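Peptidase M16 domain protein (Alicyclobacillus acidocaldarius subsp. acidocaldarius DSM 446, PDB 4XEA) is a putative M16-family metallopeptidase that probably hydrolyses peptide bonds with a bound metal ion, and carries nickel in this crystal. Local coordinates at residues N267-D272 / A388-V393; N306-N311 / F378-E383; G17-L22 / R372-Y377; K354-R359 / A392-M397. All blocks are in the same frame, centred on the assembly; numbering follows the deposited sequence.

Interaction 1: N267-D272 / A388-V393; sequences NLIEQD and ADVIAV
Helices 265-283 and 387-396 pack side by side here, with CA of Ile269 6.9 Å from CA of Val390 and CA of Glu270 6.3 Å from CA of Val393. The contact is helix-helix packing in the C-terminal half of the M16 chain, and it buries about 202 Å² without any hydrogen bond between the two segments. Two side-chain pairs carry it, each meeting at about a right angle. In the first, methyl CG2 of Ile269 touches methyl CG2 of Val390 at 4.1 Å. Ile269 sends CG2 anti to its own N (CG1 takes the place beside N, chi1 -72°), while the CG2 of Val390 lies beside N. Ala382, Phe385 and Tyr377 also touch Ile269, joining the pair to the core between these helices and helix 367-379. The second pair is also carbon to carbon, although one partner is charged. Glu270 offers only its aliphatic part to Val393, and the bend at chi2 (-79°) turns the carboxylate off to a salt bridge from OE1 to Arg401 on helix 399-409. The same residue thus packs through its stem and pairs its charge with a third helix. CG1 of Val393 rests 4.0 Å from CG of Glu270 and 4.2 Å from its CA.

Interaction 2: N306-N311 / F378-E383; sequences NYQLSN and FLRGAE
This is a polar, partly hydrated contact between the exit of edge strand 304-309 and the C-terminal end of helix 367-379. Asn311 makes the one direct hydrogen bond: ND2 donates to the backbone O of Arg380 over 3.0 Å, nearly straight at 169°. The acceptor lies in the plane of the Asn311 amide, whereas the donor stands above the Arg380 carbonyl plane. ND2 also bonds to the O of Ala263. The helix ends in a Schellman motif with Gly381, at positive phi, as its C-prime residue, closed by Gly381 N to Phe378 O and Ala382 N to Tyr377 O. Arg380 extends from CG to NE alongside Leu309, whose O lies over one guanidinium face, 3.8 Å from NH1. In one of its two deposited conformers, Gln308 NE2 shares a water in the guanidinium plane with Arg380 NH2. Another water donates to Leu309 O at 2.8 Å and accepts weakly from Arg380 NH1. Arg380 NE forms a salt bridge with Asp93, which also bonds to Ser310 OG. The carboxylate would therefore be expected to offset the arginine charge, and the guanidinium, with no direct hydrogen bond to 306-311, is joined to it indirectly through Asp93 and water.

Interaction 3: G17-L22 / R372-Y377; sequences GLVVTL and RNWVTY
Thr21 of strand 19-24 sits on the indole of Trp374 from helix 367-379, a buried strand-helix contact in which a helix from the C-terminal half packs against the six-stranded mixed sheet of the N-terminal half. The CH-pi part comes from the methyl: Thr21 CG2 stands over the five-membered ring, 4.0 Å from its centroid and only 12° off the normal. The polar branch covers the same face at the benzene end. Thr21 OG1 lies 3.0 Å above the ring plane, offset toward the rim. With OG1 beside the backbone N and CG2 anti to it (chi1 -72°), both branches are laid on the indole at once. The polar partner of that hydroxyl is Thr11 OG1 on the neighbouring strand 10-13, so OG1 touches the ring while hydrogen-bonded within the sheet. Apolar packing completes the contact two residues earlier on the strand, where Val19 meets the far end of the indole with CG1 4.3 Å from CH2 of Trp374. Around the tryptophan, Phe385 packs edge-to-face and Val197 of strand 194-200 adds another apolar neighbour. The tightest approaches belong to the hydroxyl: Thr21 OG1 is 3.1 Å from Trp374 CZ2 and 3.2 Å from Trp374 CH2.

Interaction 4: K354-R359 / A392-M397; sequences KKIMGR and AVLQTM
Met357, deposited as selenomethionine, reaches across to helix 387-396 with its terminal methyl. CE is 3.7 Å from CB of Leu394 and 3.6 Å from CG of Gln395, so the methyl touches the stems of two successive residues. CG leaves anti to the backbone N (chi1 173°), and bends at chi2 and chi3 swing the selenium and methyl over to the other helix. A second apolar pair lies beside it: CG2 of Ile356 meets CD2 of Leu394 at 3.7 Å, the two side chains crossing at about a right angle. Leu394 is therefore held at both ends, its CB by Met357 and its branch tip by Ile356. It points toward helix 346-363 and also touches Val360 one turn further along that helix, as well as Thr273 and Ile277 of helix 265-283. The short helical segments run antiparallel, 162° between directions and 10.2 Å between axes, packing within the helical layer of the C-terminal half. Gln395 lends only its aliphatic stem to Met357, and its extended chain carries NE2 out to the backbone O of Val1. Farther out, Arg353 NH1 bonds to the carbonyls of Leu394 and Met397 where helix 387-396 ends. In its last turn, OG1 of Thr396 donates to Ala392 O at 2.7 Å, sharing that acceptor with the amide of Thr396, which reaches it from the opposite face.

How the interactions relate
Interactions 1 and 4, with centres about 9 Å apart, share helix 387-396, which faces helix 265-283 in one and helix 346-363 in the other. Interactions 2 and 3, with centres about 13 Å apart, share helix 367-379, whose end meets edge strand 304-309 and whose body meets strand 19-24 of the N-terminal sheet. Interaction 2 is nested inside the loop closed by interaction 1, while interaction 3 crosses the other three. Direct touches link 1 to 2 through Gln271 and Tyr307, and 1 to 3 through Asp272 and Tyr377. Interactions 3 and 4 are the farthest apart, with centres about 22 Å apart. Helix 367-379 thus bridges the two halves of the chain.

Interaction 1: N267-D272 / A388-V393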
loop_
_atom_site.group_PDB
_atom_site.type_symbol
_atom_site.label_atom_id
_atom_site.label_comp_id
_atom_site.label_asym_id
_atom_site.label_seq_id
_atom_site.Cartn_x
_atom_site.Cartn_y
_atom_site.Cartn_z
ATOM N N ASN A 267 -9.770 -14.401 -23.951
ATOM C CA ASN A 267 -10.787 -15.052 -23.121
ATOM C C ASN A 267 -10.523 -14.834 -21.602
ATOM O O ASN A 267 -11.449 -14.681 -20.786
ATOM C CB ASN A 267 -10.854 -16.554 -23.423
ATOM C CG ASN A 267 -11.442 -16.879 -24.818
ATOM O OD1 ASN A 267 -12.238 -16.129 -25.385
ATOM N ND2 ASN A 267 -11.037 -18.016 -25.360
ATOM N N LEU A 268 -9.255 -14.864 -21.233
ATOM C CA LEU A 268 -8.842 -14.677 -19.865
ATOM C C LEU A 268 -9.096 -13.241 -19.436
ATOM O O LEU A 268 -9.617 -12.997 -18.343
ATOM C CB LEU A 268 -7.366 -15.026 -19.709
ATOM C CG LEU A 268 -6.772 -14.809 -18.311
ATOM C CD1 LEU A 268 -5.744 -15.901 -17.987
ATOM C CD2 LEU A 268 -6.131 -13.452 -18.252
ATOM N N ILE A 269 -8.755 -12.297 -20.306
ATOM C CA ILE A 269 -8.984 -10.865 -20.052
ATOM C C ILE A 269 -10.469 -10.626 -19.809
ATOM O O ILE A 269 -10.869 -9.876 -18.887
ATOM C CB ILE A 269 -8.494 -9.968 -21.203
ATOM C CG1 ILE A 269 -6.943 -9.889 -21.291
ATOM C CG2 ILE A 269 -9.086 -8.548 -21.063
ATOM C CD1 ILE A 269 -6.358 -9.386 -22.681
ATOM N N GLU A 270 -11.308 -11.214 -20.654
ATOM C CA GLU A 270 -12.746 -10.981 -20.534
ATOM C C GLU A 270 -13.292 -11.573 -19.226
ATOM O O GLU A 270 -14.110 -10.965 -18.535
ATOM C CB GLU A 270 -13.487 -11.566 -21.764
ATOM C CG GLU A 270 -14.957 -11.156 -21.898
ATOM C CD GLU A 270 -15.911 -11.938 -20.977
ATOM O OE1 GLU A 270 -15.504 -13.013 -20.469
ATOM O OE2 GLU A 270 -17.063 -11.465 -20.773
ATOM N N GLN A 271 -12.889 -12.786 -18.922
ATOM C CA GLN A 271 -13.435 -13.493 -17.745
ATOM C C GLN A 271 -12.947 -12.842 -16.430
ATOM O O GLN A 271 -13.708 -12.700 -15.480
ATOM C CB GLN A 271 -13.022 -14.953 -17.814
ATOM C CG GLN A 271 -13.690 -15.863 -16.806
ATOM C CD GLN A 271 -13.430 -17.309 -17.132
ATOM O OE1 GLN A 271 -13.872 -17.799 -18.160
ATOM N NE2 GLN A 271 -12.720 -17.995 -16.264
ATOM N N ASP A 272 -11.677 -12.453 -16.399
ATOM C CA ASP A 272 -11.092 -11.729 -15.246
ATOM C C ASP A 272 -11.790 -10.355 -15.009
ATOM O O ASP A 272 -12.147 -9.987 -13.869
ATOM C CB ASP A 272 -9.589 -11.569 -15.484
ATOM C CG ASP A 272 -8.803 -11.158 -14.232
ATOM O OD1 ASP A 272 -9.205 -11.461 -13.089
ATOM O OD2 ASP A 272 -7.735 -10.525 -14.418
ATOM N N ALA A 388 -6.652 -0.831 -24.138
ATOM C CA ALA A 388 -7.930 -0.577 -24.781
ATOM C C ALA A 388 -8.777 -1.828 -24.790
ATOM O O ALA A 388 -10.006 -1.733 -24.863
ATOM C CB ALA A 388 -7.741 -0.045 -26.234
ATOM N N ASP A 389 -8.125 -2.991 -24.750
ATOM C CA ASP A 389 -8.825 -4.268 -24.751
ATOM C C ASP A 389 -9.626 -4.414 -23.441
ATOM O O ASP A 389 -10.751 -4.930 -23.458
ATOM C CB ASP A 389 -7.865 -5.480 -24.863
ATOM C CG ASP A 389 -7.079 -5.552 -26.197
ATOM O OD1 ASP A 389 -7.456 -4.911 -27.199
ATOM O OD2 ASP A 389 -6.087 -6.338 -26.206
ATOM N N VAL A 390 -9.023 -4.013 -22.320
ATOM C CA VAL A 390 -9.665 -4.083 -21.007
ATOM C C VAL A 390 -10.798 -3.061 -20.951
ATOM O O VAL A 390 -11.944 -3.399 -20.672
ATOM C CB VAL A 390 -8.646 -3.853 -19.859
ATOM C CG1 VAL A 390 -9.313 -3.832 -18.457
ATOM C CG2 VAL A 390 -7.569 -4.921 -19.916
ATOM N N ILE A 391 -10.492 -1.827 -21.312
ATOM C CA ILE A 391 -11.508 -0.795 -21.312
ATOM C C ILE A 391 -12.707 -1.226 -22.156
ATOM O O ILE A 391 -13.850 -1.076 -21.719
ATOM C CB ILE A 391 -10.961 0.553 -21.835
ATOM C CG1 ILE A 391 -9.920 1.091 -20.855
ATOM C CG2 ILE A 391 -12.099 1.542 -22.075
ATOM C CD1 ILE A 391 -10.471 1.465 -19.436
ATOM N N ALA A 392 -12.451 -1.773 -23.342
ATOM C CA ALA A 392 -13.540 -2.171 -24.221
ATOM C C ALA A 392 -14.435 -3.267 -23.609
ATOM O O ALA A 392 -15.648 -3.239 -23.807
ATOM C CB ALA A 392 -13.019 -2.581 -25.636
ATOM N N VAL A 393 -13.859 -4.208 -22.856
ATOM C CA VAL A 393 -14.676 -5.208 -22.147
ATOM C C VAL A 393 -15.530 -4.531 -21.057
ATOM O O VAL A 393 -16.688 -4.871 -20.881
ATOM C CB VAL A 393 -13.818 -6.377 -21.569
ATOM C CG1 VAL A 393 -14.677 -7.308 -20.695
ATOM C CG2 VAL A 393 -13.183 -7.164 -22.705
#

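Interaction 2: N306-N311 / F378-E383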
loop_
_atom_site.group_PDB
_atom_site.type_symbol
_atom_site.label_atom_id
_atom_site.label_comp_id
_atom_site.label_asym_id
_atom_site.label_seq_id
_atom_site.Cartn_x
_atom_site.Cartn_y
_atom_site.Cartn_z
ATOM N N ASN A 306 -11.830 -11.654 -4.187
ATOM C CA ASN A 306 -10.768 -11.617 -5.184
ATOM C C ASN A 306 -10.899 -12.791 -6.149
ATOM O O ASN A 306 -11.428 -13.855 -5.795
ATOM C CB ASN A 306 -9.390 -11.687 -4.505
ATOM C CG ASN A 306 -9.090 -10.429 -3.629
ATOM O OD1 ASN A 306 -9.129 -10.493 -2.401
ATOM N ND2 ASN A 306 -8.858 -9.294 -4.273
ATOM N N TYR A 307 -10.360 -12.606 -7.352
ATOM C CA TYR A 307 -10.419 -13.660 -8.374
ATOM C C TYR A 307 -9.043 -13.875 -8.929
ATOM O O TYR A 307 -8.321 -12.897 -9.198
ATOM C CB TYR A 307 -11.309 -13.164 -9.496
ATOM C CG TYR A 307 -11.549 -14.174 -10.585
ATOM C CD1 TYR A 307 -12.237 -15.335 -10.333
ATOM C CD2 TYR A 307 -11.132 -13.934 -11.910
ATOM C CE1 TYR A 307 -12.451 -16.285 -11.333
ATOM C CE2 TYR A 307 -11.385 -14.865 -12.929
ATOM C CZ TYR A 307 -12.034 -16.022 -12.646
ATOM O OH TYR A 307 -12.275 -16.955 -13.634
ATOM N N GLN A 308 -8.689 -15.126 -9.179
ATOM C CA GLN A 308 -7.383 -15.448 -9.730
ATOM C C GLN A 308 -7.582 -16.366 -10.931
ATOM O O GLN A 308 -8.195 -17.401 -10.785
ATOM C CB GLN A 308 -6.539 -16.143 -8.660
ATOM C CG GLN A 308 -5.130 -16.486 -9.120
ATOM C CD GLN A 308 -4.133 -15.355 -8.879
ATOM O OE1 GLN A 308 -4.028 -14.830 -7.769
ATOM N NE2 GLN A 308 -3.393 -14.984 -9.925
ATOM N N LEU A 309 -7.046 -15.996 -12.103
ATOM C CA LEU A 309 -7.226 -16.780 -13.329
ATOM C C LEU A 309 -5.895 -16.871 -14.067
ATOM O O LEU A 309 -5.180 -15.856 -14.246
ATOM C CB LEU A 309 -8.286 -16.143 -14.241
ATOM C CG LEU A 309 -8.728 -16.933 -15.498
ATOM C CD1 LEU A 309 -9.205 -18.354 -15.189
ATOM C CD2 LEU A 309 -9.779 -16.093 -16.208
ATOM N N SER A 310 -5.586 -18.090 -14.479
ATOM C CA SER A 310 -4.330 -18.418 -15.138
ATOM C C SER A 310 -4.689 -19.377 -16.296
ATOM O O SER A 310 -5.857 -19.728 -16.480
ATOM C CB SER A 310 -3.453 -19.123 -14.093
ATOM O OG SER A 310 -2.154 -19.315 -14.520
ATOM N N ASN A 311 -3.692 -19.777 -17.074
ATOM C CA ASN A 311 -3.914 -20.684 -18.191
ATOM C C ASN A 311 -4.460 -22.063 -17.799
ATOM O O ASN A 311 -5.257 -22.650 -18.573
ATOM C CB ASN A 311 -2.651 -20.828 -19.054
ATOM C CG ASN A 311 -2.287 -19.580 -19.862
ATOM O OD1 ASN A 311 -1.183 -19.528 -20.382
ATOM N ND2 ASN A 311 -3.210 -18.592 -20.032
ATOM N N PHE A 378 0.116 -10.173 -21.228
ATOM C CA PHE A 378 0.945 -10.694 -22.332
ATOM C C PHE A 378 1.374 -12.140 -22.102
ATOM O O PHE A 378 1.139 -13.022 -22.941
ATOM C CB PHE A 378 2.173 -9.798 -22.592
ATOM C CG PHE A 378 3.101 -10.395 -23.604
ATOM C CD1 PHE A 378 2.859 -10.238 -24.948
ATOM C CD2 PHE A 378 4.161 -11.183 -23.181
ATOM C CE1 PHE A 378 3.701 -10.843 -25.900
ATOM C CE2 PHE A 378 4.986 -11.823 -24.100
ATOM C CZ PHE A 378 4.760 -11.671 -25.451
ATOM N N LEU A 379 1.942 -12.421 -20.943
ATOM C CA LEU A 379 2.463 -13.739 -20.656
ATOM C C LEU A 379 1.351 -14.829 -20.555
ATOM O O LEU A 379 1.583 -15.990 -20.906
ATOM C CB LEU A 379 3.327 -13.738 -19.406
ATOM C CG LEU A 379 4.673 -12.978 -19.474
ATOM C CD1 LEU A 379 5.391 -13.052 -18.117
ATOM C CD2 LEU A 379 5.590 -13.543 -20.600
ATOM N N ARG A 380 0.153 -14.411 -20.156
ATOM C CA ARG A 380 -1.015 -15.287 -20.102
ATOM C C ARG A 380 -1.735 -15.453 -21.449
ATOM O O ARG A 380 -2.836 -16.030 -21.508
ATOM C CB ARG A 380 -1.975 -14.724 -19.048
ATOM C CG ARG A 380 -1.506 -15.147 -17.639
ATOM C CD ARG A 380 -2.250 -14.377 -16.534
ATOM N NE ARG A 380 -1.614 -14.668 -15.255
ATOM C CZ ARG A 380 -1.787 -14.021 -14.100
ATOM N NH1 ARG A 380 -2.682 -13.039 -13.973
ATOM N NH2 ARG A 380 -1.075 -14.403 -13.043
ATOM N N GLY A 381 -1.142 -14.895 -22.523
ATOM C CA GLY A 381 -1.501 -15.251 -23.877
ATOM C C GLY A 381 -1.999 -14.120 -24.747
ATOM O O GLY A 381 -2.256 -14.363 -25.923
ATOM N N ALA A 382 -2.155 -12.914 -24.204
ATOM C CA ALA A 382 -2.599 -11.774 -25.017
ATOM C C ALA A 382 -1.369 -11.204 -25.712
ATOM O O ALA A 382 -0.804 -10.219 -25.302
ATOM C CB ALA A 382 -3.309 -10.752 -24.165
ATOM N N GLU A 383 -0.956 -11.909 -26.760
ATOM C CA GLU A 383 0.313 -11.692 -27.456
ATOM C C GLU A 383 0.363 -10.287 -28.080
ATOM O O GLU A 383 1.429 -9.716 -28.226
ATOM C CB GLU A 383 0.517 -12.844 -28.481
ATOM C CG GLU A 383 1.901 -12.930 -29.207
ATOM C CD GLU A 383 3.010 -13.546 -28.346
ATOM O OE1 GLU A 383 2.716 -14.289 -27.381
ATOM O OE2 GLU A 383 4.192 -13.265 -28.634
HETATM O O HOH W 1 -0.636 -14.213 -9.822
HETATM O O HOH W 2 -5.343 -13.185 -14.948
HETATM O O HOH W 3 0.264 -18.372 -22.236
HETATM O O HOH W 4 1.112 -18.204 -19.005
#

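Interaction 3: G17-L22 / R372-Y377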
loop_
_atom_site.group_PDB
_atom_site.type_symbol
_atom_site.label_atom_id
_atom_site.label_comp_id
_atom_site.label_asym_id
_atom_site.label_seq_id
_atom_site.Cartn_x
_atom_site.Cartn_y
_atom_site.Cartn_z
ATOM N N GLY A 17 13.784 -13.042 -29.947
ATOM C CA GLY A 17 12.420 -13.426 -29.562
ATOM C C GLY A 17 11.837 -12.622 -28.411
ATOM O O GLY A 17 10.671 -12.776 -28.099
ATOM N N LEU A 18 12.634 -11.774 -27.754
ATOM C CA LEU A 18 12.123 -10.976 -26.645
ATOM C C LEU A 18 11.153 -9.895 -27.118
ATOM O O LEU A 18 11.480 -9.087 -27.987
ATOM C CB LEU A 18 13.256 -10.327 -25.844
ATOM C CG LEU A 18 12.895 -9.368 -24.710
ATOM C CD1 LEU A 18 12.233 -10.139 -23.584
ATOM C CD2 LEU A 18 14.155 -8.624 -24.196
ATOM N N VAL A 19 9.993 -9.829 -26.476
ATOM C CA VAL A 19 9.030 -8.750 -26.740
ATOM C C VAL A 19 9.321 -7.615 -25.761
ATOM O O VAL A 19 9.491 -7.849 -24.577
ATOM C CB VAL A 19 7.565 -9.277 -26.622
ATOM C CG1 VAL A 19 6.537 -8.136 -26.573
ATOM C CG2 VAL A 19 7.236 -10.237 -27.803
ATOM N N VAL A 20 9.374 -6.386 -26.283
ATOM C CA VAL A 20 9.636 -5.206 -25.514
ATOM C C VAL A 20 8.480 -4.245 -25.717
ATOM O O VAL A 20 8.025 -4.048 -26.847
ATOM C CB VAL A 20 10.939 -4.470 -25.924
ATOM C CG1 VAL A 20 11.187 -3.199 -24.995
ATOM C CG2 VAL A 20 12.160 -5.405 -25.877
ATOM N N THR A 21 8.020 -3.634 -24.619
ATOM C CA THR A 21 7.017 -2.565 -24.680
ATOM C C THR A 21 7.503 -1.393 -23.851
ATOM O O THR A 21 7.740 -1.556 -22.655
ATOM C CB THR A 21 5.655 -3.038 -24.150
ATOM O OG1 THR A 21 5.065 -3.961 -25.107
ATOM C CG2 THR A 21 4.715 -1.843 -23.944
ATOM N N LEU A 22 7.666 -0.230 -24.488
ATOM C CA LEU A 22 8.092 0.982 -23.813
ATOM C C LEU A 22 6.933 1.979 -23.808
ATOM O O LEU A 22 6.247 2.160 -24.816
ATOM C CB LEU A 22 9.309 1.615 -24.500
ATOM C CG LEU A 22 10.569 0.769 -24.724
ATOM C CD1 LEU A 22 11.639 1.567 -25.541
ATOM C CD2 LEU A 22 11.152 0.237 -23.419
ATOM N N ARG A 372 3.122 -3.884 -14.753
ATOM C CA ARG A 372 2.733 -5.174 -14.171
ATOM C C ARG A 372 1.633 -5.833 -14.994
ATOM O O ARG A 372 1.700 -7.014 -15.327
ATOM C CB ARG A 372 2.230 -5.001 -12.729
ATOM C CG ARG A 372 3.094 -5.635 -11.620
ATOM C CD ARG A 372 2.477 -5.488 -10.211
ATOM N NE ARG A 372 1.012 -5.396 -10.228
ATOM C CZ ARG A 372 0.329 -4.301 -9.895
ATOM N NH1 ARG A 372 0.968 -3.204 -9.502
ATOM N NH2 ARG A 372 -0.993 -4.296 -9.951
ATOM N N ASN A 373 0.613 -5.056 -15.323
ATOM C CA ASN A 373 -0.501 -5.585 -16.119
ATOM C C ASN A 373 -0.196 -5.889 -17.579
ATOM O O ASN A 373 -0.655 -6.916 -18.110
ATOM C CB ASN A 373 -1.711 -4.721 -15.935
ATOM C CG ASN A 373 -2.300 -4.929 -14.567
ATOM O OD1 ASN A 373 -3.008 -5.872 -14.377
ATOM N ND2 ASN A 373 -1.886 -4.151 -13.590
ATOM N N TRP A 374 0.629 -5.074 -18.216
ATOM C CA TRP A 374 1.058 -5.366 -19.593
ATOM C C TRP A 374 1.775 -6.711 -19.591
ATOM O O TRP A 374 1.448 -7.627 -20.386
ATOM C CB TRP A 374 1.979 -4.269 -20.184
ATOM C CG TRP A 374 1.806 -4.167 -21.652
ATOM C CD1 TRP A 374 1.069 -3.235 -22.294
ATOM C CD2 TRP A 374 2.350 -5.026 -22.666
ATOM N NE1 TRP A 374 1.114 -3.438 -23.636
ATOM C CE2 TRP A 374 1.847 -4.574 -23.893
ATOM C CE3 TRP A 374 3.172 -6.163 -22.652
ATOM C CZ2 TRP A 374 2.186 -5.175 -25.128
ATOM C CZ3 TRP A 374 3.501 -6.794 -23.887
ATOM C CH2 TRP A 374 2.978 -6.322 -25.091
ATOM N N VAL A 375 2.691 -6.855 -18.633
ATOM C CA VAL A 375 3.454 -8.100 -18.473
ATOM C C VAL A 375 2.556 -9.311 -18.261
ATOM O O VAL A 375 2.704 -10.353 -18.924
ATOM C CB VAL A 375 4.417 -8.038 -17.290
ATOM C CG1 VAL A 375 4.958 -9.422 -16.994
ATOM C CG2 VAL A 375 5.592 -7.018 -17.571
ATOM N N THR A 376 1.660 -9.163 -17.294
ATOM C CA THR A 376 0.816 -10.259 -16.854
ATOM C C THR A 376 -0.124 -10.757 -17.938
ATOM O O THR A 376 -0.198 -11.956 -18.179
ATOM C CB THR A 376 0.057 -9.886 -15.527
ATOM O OG1 THR A 376 1.038 -9.779 -14.488
ATOM C CG2 THR A 376 -0.864 -11.009 -15.136
ATOM N N TYR A 377 -0.853 -9.862 -18.582
ATOM C CA TYR A 377 -1.756 -10.271 -19.657
ATOM C C TYR A 377 -1.011 -10.798 -20.886
ATOM O O TYR A 377 -1.455 -11.745 -21.534
ATOM C CB TYR A 377 -2.709 -9.128 -20.032
ATOM C CG TYR A 377 -3.789 -8.867 -18.964
ATOM C CD1 TYR A 377 -4.549 -9.936 -18.470
ATOM C CD2 TYR A 377 -4.060 -7.593 -18.462
ATOM C CE1 TYR A 377 -5.515 -9.762 -17.537
ATOM C CE2 TYR A 377 -5.095 -7.398 -17.499
ATOM C CZ TYR A 377 -5.794 -8.514 -17.050
ATOM O OH TYR A 377 -6.797 -8.463 -16.102
#

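Interaction 4: K354-R359 / A392-M397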
loop_
_atom_site.group_PDB
_atom_site.type_symbol
_atom_site.label_atom_id
_atom_site.label_comp_id
_atom_site.label_asym_id
_atom_site.label_seq_id
_atom_site.Cartn_x
_atom_site.Cartn_y
_atom_site.Cartn_z
ATOM N N LYS A 354 -19.248 0.976 -13.271
ATOM C CA LYS A 354 -18.747 2.363 -13.195
ATOM C C LYS A 354 -17.623 2.554 -12.153
ATOM O O LYS A 354 -16.675 3.296 -12.409
ATOM C CB LYS A 354 -19.877 3.331 -12.877
ATOM C CG LYS A 354 -19.455 4.830 -12.998
ATOM C CD LYS A 354 -20.168 5.714 -12.035
ATOM C CE LYS A 354 -21.231 6.566 -12.723
ATOM N NZ LYS A 354 -22.096 5.695 -13.554
ATOM N N LYS A 355 -17.719 1.884 -10.996
ATOM C CA LYS A 355 -16.616 1.889 -10.021
ATOM C C LYS A 355 -15.363 1.286 -10.625
ATOM O O LYS A 355 -14.282 1.850 -10.501
ATOM C CB LYS A 355 -16.991 1.138 -8.727
ATOM C CG LYS A 355 -15.909 1.181 -7.606
ATOM C CD LYS A 355 -16.136 0.155 -6.481
ATOM C CE LYS A 355 -17.295 0.481 -5.564
ATOM N NZ LYS A 355 -17.487 -0.619 -4.517
ATOM N N ILE A 356 -15.490 0.129 -11.261
ATOM C CA ILE A 356 -14.321 -0.575 -11.781
ATOM C C ILE A 356 -13.722 0.147 -13.025
ATOM O O ILE A 356 -12.522 0.151 -13.213
ATOM C CB ILE A 356 -14.629 -2.057 -12.082
ATOM C CG1 ILE A 356 -15.089 -2.823 -10.812
ATOM C CG2 ILE A 356 -13.429 -2.742 -12.741
ATOM C CD1 ILE A 356 -14.166 -2.754 -9.582
HETATM N N MSE A 357 -14.552 0.750 -13.861
HETATM C CA MSE A 357 -14.055 1.593 -14.963
HETATM C C MSE A 357 -13.201 2.732 -14.404
HETATM O O MSE A 357 -12.119 2.974 -14.898
HETATM C CB MSE A 357 -15.219 2.129 -15.795
HETATM C CG MSE A 357 -14.836 3.149 -16.855
HETATM SE SE MSE A 357 -13.755 2.346 -18.250
HETATM C CE MSE A 357 -15.289 1.788 -19.355
ATOM N N GLY A 358 -13.690 3.400 -13.363
ATOM C CA GLY A 358 -12.953 4.476 -12.695
ATOM C C GLY A 358 -11.644 3.992 -12.079
ATOM O O GLY A 358 -10.595 4.623 -12.254
ATOM N N ARG A 359 -11.712 2.866 -11.376
ATOM C CA ARG A 359 -10.556 2.286 -10.715
ATOM C C ARG A 359 -9.460 1.969 -11.747
ATOM O O ARG A 359 -8.285 2.275 -11.531
ATOM C CB ARG A 359 -10.999 1.042 -9.930
ATOM C CG ARG A 359 -9.938 0.380 -9.047
ATOM C CD ARG A 359 -10.437 -0.966 -8.447
ATOM N NE ARG A 359 -11.398 -0.876 -7.319
ATOM C CZ ARG A 359 -11.423 0.070 -6.376
ATOM N NH1 ARG A 359 -12.347 0.037 -5.424
ATOM N NH2 ARG A 359 -10.539 1.052 -6.373
ATOM N N ALA A 392 -12.451 -1.773 -23.342
ATOM C CA ALA A 392 -13.540 -2.171 -24.221
ATOM C C ALA A 392 -14.435 -3.267 -23.609
ATOM O O ALA A 392 -15.648 -3.239 -23.807
ATOM C CB ALA A 392 -13.019 -2.581 -25.636
ATOM N N VAL A 393 -13.859 -4.208 -22.856
ATOM C CA VAL A 393 -14.676 -5.208 -22.147
ATOM C C VAL A 393 -15.530 -4.531 -21.057
ATOM O O VAL A 393 -16.688 -4.871 -20.881
ATOM C CB VAL A 393 -13.818 -6.377 -21.569
ATOM C CG1 VAL A 393 -14.677 -7.308 -20.695
ATOM C CG2 VAL A 393 -13.183 -7.164 -22.705
ATOM N N LEU A 394 -14.971 -3.539 -20.372
ATOM C CA LEU A 394 -15.700 -2.793 -19.350
ATOM C C LEU A 394 -16.885 -2.015 -19.921
ATOM O O LEU A 394 -17.890 -1.879 -19.237
ATOM C CB LEU A 394 -14.779 -1.827 -18.599
ATOM C CG LEU A 394 -13.831 -2.472 -17.586
ATOM C CD1 LEU A 394 -12.580 -1.638 -17.383
ATOM C CD2 LEU A 394 -14.546 -2.687 -16.266
ATOM N N GLN A 395 -16.752 -1.512 -21.161
ATOM C CA GLN A 395 -17.804 -0.770 -21.853
ATOM C C GLN A 395 -18.917 -1.649 -22.385
ATOM O O GLN A 395 -20.077 -1.252 -22.377
ATOM C CB GLN A 395 -17.239 -0.017 -23.061
ATOM C CG GLN A 395 -16.305 1.138 -22.742
ATOM C CD GLN A 395 -15.630 1.692 -23.995
ATOM O OE1 GLN A 395 -15.311 0.950 -24.932
ATOM N NE2 GLN A 395 -15.394 2.995 -24.007
ATOM N N THR A 396 -18.550 -2.833 -22.871
ATOM C CA THR A 396 -19.462 -3.676 -23.643
ATOM C C THR A 396 -20.061 -4.828 -22.825
ATOM O O THR A 396 -21.062 -5.430 -23.213
ATOM C CB THR A 396 -18.745 -4.233 -24.880
ATOM O OG1 THR A 396 -17.622 -5.016 -24.464
ATOM C CG2 THR A 396 -18.275 -3.095 -25.771
HETATM N N MSE A 397 -19.450 -5.137 -21.693
HETATM C CA MSE A 397 -19.998 -6.120 -20.769
HETATM C C MSE A 397 -21.518 -5.930 -20.528
HETATM O O MSE A 397 -21.977 -4.789 -20.367
HETATM C CB MSE A 397 -19.233 -5.976 -19.476
HETATM C CG MSE A 397 -19.799 -6.714 -18.381
HETATM SE SE MSE A 397 -19.215 -8.502 -18.449
HETATM C CE MSE A 397 -19.134 -8.476 -16.525
#